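Local coordinates for adapter protein MecA 2 (Bacillus subtilis, PDB 3JTO), which recognises unfolded and aggregated proteins and the competence regulator ComK and delivers them to the ClpC protease, to which its C-terminal domain binds, at residues I6-H11 and G54-L59; L19-Q24 and T88-F93. All blocks are in the same frame, centred on the assembly; numbering follows the deposited sequence.

Contact 1. Residues I6-H11 and G54-L59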
loop_
_atom_site.group_PDB
_atom_site.type_symbol
_atom_site.label_atom_id
_atom_site.label_comp_id
_atom_site.label_asym_id
_atom_site.label_seq_id
_atom_site.Cartn_x
_atom_site.Cartn_y
_atom_site.Cartn_z
ATOM N N ILE A 6 -3.180 5.327 5.149
ATOM C CA ILE A 6 -2.068 4.488 5.551
ATOM C C ILE A 6 -1.031 4.453 4.440
ATOM O O ILE A 6 -1.343 4.066 3.315
ATOM C CB ILE A 6 -2.567 3.059 5.925
ATOM C CG1 ILE A 6 -3.156 3.065 7.344
ATOM C CG2 ILE A 6 -1.459 2.030 5.843
ATOM C CD1 ILE A 6 -3.857 1.773 7.737
ATOM N N ILE A 7 0.186 4.895 4.751
ATOM C CA ILE A 7 1.319 4.725 3.849
ATOM C C ILE A 7 2.450 3.912 4.477
ATOM O O ILE A 7 2.990 4.284 5.513
ATOM C CB ILE A 7 1.908 6.043 3.381
ATOM C CG1 ILE A 7 0.825 6.959 2.822
ATOM C CG2 ILE A 7 2.958 5.785 2.319
ATOM C CD1 ILE A 7 1.351 8.348 2.490
ATOM N N TYR A 8 2.800 2.810 3.817
ATOM C CA TYR A 8 3.885 1.930 4.231
ATOM C C TYR A 8 5.029 1.844 3.217
ATOM O O TYR A 8 4.812 1.952 2.010
ATOM C CB TYR A 8 3.340 0.524 4.485
ATOM C CG TYR A 8 3.025 0.267 5.934
ATOM C CD1 TYR A 8 3.761 -0.652 6.677
ATOM C CD2 TYR A 8 2.006 0.959 6.566
ATOM C CE1 TYR A 8 3.479 -0.871 8.002
ATOM C CE2 TYR A 8 1.717 0.745 7.883
ATOM C CZ TYR A 8 2.452 -0.162 8.597
ATOM O OH TYR A 8 2.145 -0.359 9.915
ATOM N N GLN A 9 6.226 1.592 3.747
ATOM C CA GLN A 9 7.499 1.487 3.027
ATOM C C GLN A 9 7.918 0.009 2.856
ATOM O O GLN A 9 7.896 -0.763 3.818
ATOM C CB GLN A 9 8.543 2.133 3.919
ATOM C CG GLN A 9 9.554 3.041 3.306
ATOM C CD GLN A 9 10.295 3.776 4.406
ATOM O OE1 GLN A 9 10.511 3.212 5.481
ATOM N NE2 GLN A 9 10.658 5.042 4.168
ATOM N N PHE A 10 8.320 -0.384 1.651
ATOM C CA PHE A 10 8.784 -1.757 1.410
ATOM C C PHE A 10 10.106 -1.747 0.669
ATOM O O PHE A 10 10.296 -0.969 -0.276
ATOM C CB PHE A 10 7.748 -2.563 0.621
ATOM C CG PHE A 10 6.383 -2.531 1.238
ATOM C CD1 PHE A 10 6.010 -3.486 2.170
ATOM C CD2 PHE A 10 5.489 -1.518 0.918
ATOM C CE1 PHE A 10 4.769 -3.439 2.760
ATOM C CE2 PHE A 10 4.256 -1.467 1.494
ATOM C CZ PHE A 10 3.886 -2.423 2.418
ATOM N N HIS A 11 11.022 -2.609 1.097
ATOM C CA HIS A 11 12.348 -2.659 0.491
ATOM C C HIS A 11 12.279 -3.084 -0.976
ATOM O O HIS A 11 13.066 -2.611 -1.792
ATOM C CB HIS A 11 13.298 -3.554 1.292
ATOM C CG HIS A 11 13.144 -5.017 1.012
ATOM N ND1 HIS A 11 12.421 -5.861 1.829
ATOM C CD2 HIS A 11 13.639 -5.792 0.018
ATOM C CE1 HIS A 11 12.460 -7.089 1.340
ATOM N NE2 HIS A 11 13.195 -7.074 0.242
ATOM N N GLY A 54 -6.790 -4.061 10.592
ATOM C CA GLY A 54 -6.588 -5.298 9.862
ATOM C C GLY A 54 -5.514 -5.125 8.791
ATOM O O GLY A 54 -4.653 -5.985 8.613
ATOM N N VAL A 55 -5.562 -3.997 8.088
ATOM C CA VAL A 55 -4.598 -3.669 7.050
ATOM C C VAL A 55 -3.173 -3.446 7.596
ATOM O O VAL A 55 -2.190 -3.921 7.025
ATOM C CB VAL A 55 -5.065 -2.430 6.251
ATOM C CG1 VAL A 55 -3.883 -1.739 5.556
ATOM C CG2 VAL A 55 -6.163 -2.819 5.250
ATOM N N VAL A 56 -3.065 -2.723 8.701
ATOM C CA VAL A 56 -1.766 -2.448 9.288
ATOM C C VAL A 56 -1.096 -3.731 9.781
ATOM O O VAL A 56 0.129 -3.796 9.896
ATOM C CB VAL A 56 -1.860 -1.392 10.412
ATOM C CG1 VAL A 56 -0.724 -1.539 11.411
ATOM C CG2 VAL A 56 -1.826 -0.019 9.810
ATOM N N ALA A 57 -1.907 -4.753 10.037
ATOM C CA ALA A 57 -1.414 -6.027 10.537
ATOM C C ALA A 57 -0.821 -6.859 9.409
ATOM O O ALA A 57 0.151 -7.586 9.600
ATOM C CB ALA A 57 -2.528 -6.787 11.224
ATOM N N VAL A 58 -1.423 -6.765 8.233
ATOM C CA VAL A 58 -0.848 -7.381 7.053
ATOM C C VAL A 58 0.466 -6.698 6.671
ATOM O O VAL A 58 1.496 -7.355 6.523
ATOM C CB VAL A 58 -1.817 -7.316 5.869
ATOM C CG1 VAL A 58 -1.092 -7.629 4.567
ATOM C CG2 VAL A 58 -2.988 -8.279 6.095
ATOM N N LEU A 59 0.422 -5.374 6.529
ATOM C CA LEU A 59 1.558 -4.625 5.998
ATOM C C LEU A 59 2.767 -4.727 6.907
ATOM O O LEU A 59 3.892 -4.866 6.427
ATOM C CB LEU A 59 1.206 -3.156 5.764
ATOM C CG LEU A 59 0.014 -2.864 4.867
ATOM C CD1 LEU A 59 -0.141 -1.367 4.660
ATOM C CD2 LEU A 59 0.182 -3.573 3.547
#

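Contact 2. Residues L19-Q24 and T88-F93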
loop_
_atom_site.group_PDB
_atom_site.type_symbol
_atom_site.label_atom_id
_atom_site.label_comp_id
_atom_site.label_asym_id
_atom_site.label_seq_id
_atom_site.Cartn_x
_atom_site.Cartn_y
_atom_site.Cartn_z
ATOM N N LEU A 19 1.922 -9.597 -0.154
ATOM C CA LEU A 19 0.872 -9.202 0.770
ATOM C C LEU A 19 -0.428 -8.923 0.025
ATOM O O LEU A 19 -1.505 -8.935 0.605
ATOM C CB LEU A 19 1.309 -8.034 1.673
ATOM C CG LEU A 19 1.255 -6.514 1.409
ATOM C CD1 LEU A 19 2.634 -5.859 1.409
ATOM C CD2 LEU A 19 0.412 -6.072 0.205
ATOM N N SER A 20 -0.317 -8.706 -1.274
ATOM C CA SER A 20 -1.453 -8.290 -2.074
ATOM C C SER A 20 -2.628 -9.235 -1.888
ATOM O O SER A 20 -3.785 -8.827 -1.935
ATOM C CB SER A 20 -1.051 -8.228 -3.547
ATOM O OG SER A 20 -2.133 -7.815 -4.354
ATOM N N GLU A 21 -2.316 -10.502 -1.668
ATOM C CA GLU A 21 -3.321 -11.545 -1.565
ATOM C C GLU A 21 -4.035 -11.472 -0.210
ATOM O O GLU A 21 -5.250 -11.664 -0.116
ATOM C CB GLU A 21 -2.646 -12.895 -1.762
ATOM C CG GLU A 21 -3.566 -13.999 -2.226
ATOM C CD GLU A 21 -3.983 -14.889 -1.088
ATOM O OE1 GLU A 21 -4.500 -14.357 -0.084
ATOM O OE2 GLU A 21 -3.787 -16.119 -1.194
ATOM N N SER A 22 -3.262 -11.182 0.828
ATOM C CA SER A 22 -3.791 -10.933 2.159
ATOM C C SER A 22 -4.706 -9.698 2.231
ATOM O O SER A 22 -5.715 -9.730 2.934
ATOM C CB SER A 22 -2.641 -10.784 3.151
ATOM O OG SER A 22 -1.887 -11.978 3.213
ATOM N N LEU A 23 -4.353 -8.627 1.517
ATOM C CA LEU A 23 -5.186 -7.426 1.481
ATOM C C LEU A 23 -6.540 -7.693 0.824
ATOM O O LEU A 23 -7.580 -7.280 1.344
ATOM C CB LEU A 23 -4.483 -6.258 0.780
ATOM C CG LEU A 23 -3.337 -5.589 1.540
ATOM C CD1 LEU A 23 -2.881 -4.360 0.815
ATOM C CD2 LEU A 23 -3.724 -5.243 2.980
ATOM N N GLN A 24 -6.529 -8.387 -0.311
ATOM C CA GLN A 24 -7.767 -8.692 -1.017
ATOM C C GLN A 24 -8.704 -9.572 -0.184
ATOM O O GLN A 24 -9.923 -9.451 -0.268
ATOM C CB GLN A 24 -7.467 -9.377 -2.330
ATOM C CG GLN A 24 -8.689 -9.663 -3.164
ATOM C CD GLN A 24 -8.440 -10.783 -4.161
ATOM O OE1 GLN A 24 -8.311 -10.554 -5.371
ATOM N NE2 GLN A 24 -8.350 -12.003 -3.653
ATOM N N THR A 88 -4.655 -5.034 -9.656
ATOM C CA THR A 88 -3.723 -5.110 -10.778
ATOM C C THR A 88 -2.712 -6.230 -10.531
ATOM O O THR A 88 -2.360 -6.958 -11.446
ATOM C CB THR A 88 -2.964 -3.791 -11.015
ATOM O OG1 THR A 88 -3.888 -2.744 -11.319
ATOM C CG2 THR A 88 -1.972 -3.939 -12.180
ATOM N N ILE A 89 -2.263 -6.367 -9.287
ATOM C CA ILE A 89 -1.286 -7.377 -8.931
ATOM C C ILE A 89 -1.883 -8.775 -8.946
ATOM O O ILE A 89 -1.237 -9.728 -9.391
ATOM C CB ILE A 89 -0.714 -7.120 -7.533
ATOM C CG1 ILE A 89 0.133 -5.848 -7.539
ATOM C CG2 ILE A 89 0.078 -8.335 -7.046
ATOM C CD1 ILE A 89 0.863 -5.586 -6.252
ATOM N N GLN A 90 -3.112 -8.892 -8.447
ATOM C CA GLN A 90 -3.770 -10.187 -8.295
ATOM C C GLN A 90 -4.115 -10.783 -9.642
ATOM O O GLN A 90 -4.148 -11.996 -9.810
ATOM C CB GLN A 90 -5.018 -10.061 -7.433
ATOM C CG GLN A 90 -4.730 -10.055 -5.947
ATOM C CD GLN A 90 -3.828 -11.192 -5.538
ATOM O OE1 GLN A 90 -2.616 -11.128 -5.727
ATOM N NE2 GLN A 90 -4.411 -12.240 -4.965
ATOM N N THR A 91 -4.368 -9.914 -10.604
ATOM C CA THR A 91 -4.503 -10.326 -11.985
ATOM C C THR A 91 -3.353 -11.249 -12.406
ATOM O O THR A 91 -3.563 -12.298 -13.032
ATOM C CB THR A 91 -4.477 -9.097 -12.898
ATOM O OG1 THR A 91 -5.799 -8.544 -12.997
ATOM C CG2 THR A 91 -3.954 -9.478 -14.277
ATOM N N HIS A 92 -2.137 -10.851 -12.039
ATOM C CA HIS A 92 -0.920 -11.502 -12.515
ATOM C C HIS A 92 -0.405 -12.597 -11.582
ATOM O O HIS A 92 -0.099 -13.713 -12.014
ATOM C CB HIS A 92 0.157 -10.441 -12.758
ATOM C CG HIS A 92 -0.164 -9.528 -13.898
ATOM N ND1 HIS A 92 -1.066 -8.493 -13.789
ATOM C CD2 HIS A 92 0.265 -9.520 -15.182
ATOM C CE1 HIS A 92 -1.163 -7.869 -14.950
ATOM N NE2 HIS A 92 -0.370 -8.479 -15.814
ATOM N N PHE A 93 -0.339 -12.286 -10.298
ATOM C CA PHE A 93 0.298 -13.192 -9.358
ATOM C C PHE A 93 -0.670 -14.090 -8.575
ATOM O O PHE A 93 -0.251 -14.822 -7.674
ATOM C CB PHE A 93 1.216 -12.399 -8.429
ATOM C CG PHE A 93 2.239 -11.571 -9.162
ATOM C CD1 PHE A 93 3.585 -11.916 -9.134
ATOM C CD2 PHE A 93 1.852 -10.463 -9.898
ATOM C CE1 PHE A 93 4.526 -11.156 -9.812
ATOM C CE2 PHE A 93 2.780 -9.695 -10.574
ATOM C CZ PHE A 93 4.123 -10.037 -10.534
#

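Contact 1. Residues I6-H11 and G54-L59
Leu59 lies over one face of the Tyr8 ring, with its CB 3.9 Å from the ring centroid and 17° off the normal, a CH-pi contact offset toward the CD1 side. The CD1 methyl of the same leucine lies 3.7 Å from Tyr8 CD2 and also reaches Ile6, meeting its CG2 branch at 3.8 Å. Its other methyl, CD2, turns toward the Phe10 ring, 4.0 Å from CZ. One leucine therefore touches all three residues of segment 6-11 that point toward the helix, Ile6, Tyr8 and Phe10. In this C-terminal domain helix 49-59 packs on one face of an antiparallel sheet, where strand 4-10 lies beside strand 39-47; here the helix segment runs almost parallel to the strand, their axes 10.2 Å apart and 6° from parallel. Ile7 points to the reverse face, onto Leu73 of helix 70-76. Toward the start of the strand segment, Ile6 carries CG1 anti to its carbonyl carbon (chi1 -80°), and from there CD1 extends to Val56 CG2 at 3.4 Å, with CG1 of Val55 more distant. While its CG2 meets Ile6, Val56 sets CG1 3.4 Å from Tyr8 OH, the two side chains crossing at about a right angle.

Contact 2. Residues L19-Q24 and T88-F93
Gln90 lays its folded side chain against Ser20, Glu21 and Gln24, which lie along one side of helix 19-24. CG lies beside the backbone N, and a bend at chi2 (-50°) then turns the amide back instead of letting it run straight out. The amide consequently rests along the neighbouring helix, with NE2 3.4 Å from Glu21 CG and OE1 on the Ser20 side. OE1 and Ser20 OG are 3.6 Å apart, a proximity too long to count as a bond.

Ser20 points its hydroxyl away from its own backbone N, which carries OG across to the aliphatic part of Ile89; CG2 of that isoleucine lies 3.5 Å from OG. This buried serine thus has a methyl branch and the glutamine amide as neighbours. Glu21 touches through its aliphatic stem, while its bend at chi2 takes the carboxylate off to a salt bridge with Arg25. At the outer end of the contact Gln24 stretches beyond CG and brings OE1 to 3.7 Å from Gln90 CG; the two amides are turned 74° from one another, so they do not stack. Within segment 88-93, on the far side of the helix, His92 ND1 donates to Thr88 O at 3.1 Å, with the acceptor close to the ring plane, which helps hold the imidazole's rotation.

Val86 of helix 85-93 packs on Ser20 and Gln24, and Ile16 of helix 13-25 receives Ile89. The axes of segments 19-24 and 88-93 pass 9.6 Å apart at -118°, and small Ser20 faces the other helix near the crossing: this is helix-on-helix packing, with the C-terminal helix 85-93 laid across helix 13-25 in the MecA C-terminal domain.

Helix 13-25 joins the two contacts: it follows strand 4-10 in the chain and lies between helix 49-59 of contact 1 and helix 85-93 of contact 2. The contact centres are about 14 Å apart, yet their side chains meet directly through Leu19, whose CD1 lies 3.5 Å from Phe10 CE1 and whose CG lies 3.8 Å from Leu59 CD2. Val58 packs beside it, with CG1 3.8 Å from Ser22 CB. The centre of contact 1, which is apolar, lies about 6 Å from the centre of the chain; that of contact 2, richer in polar side chains, about 11 Å. The segments alternate along the chain, and helix 13-25, through Leu19 and Ile16, touches elements of both contacts.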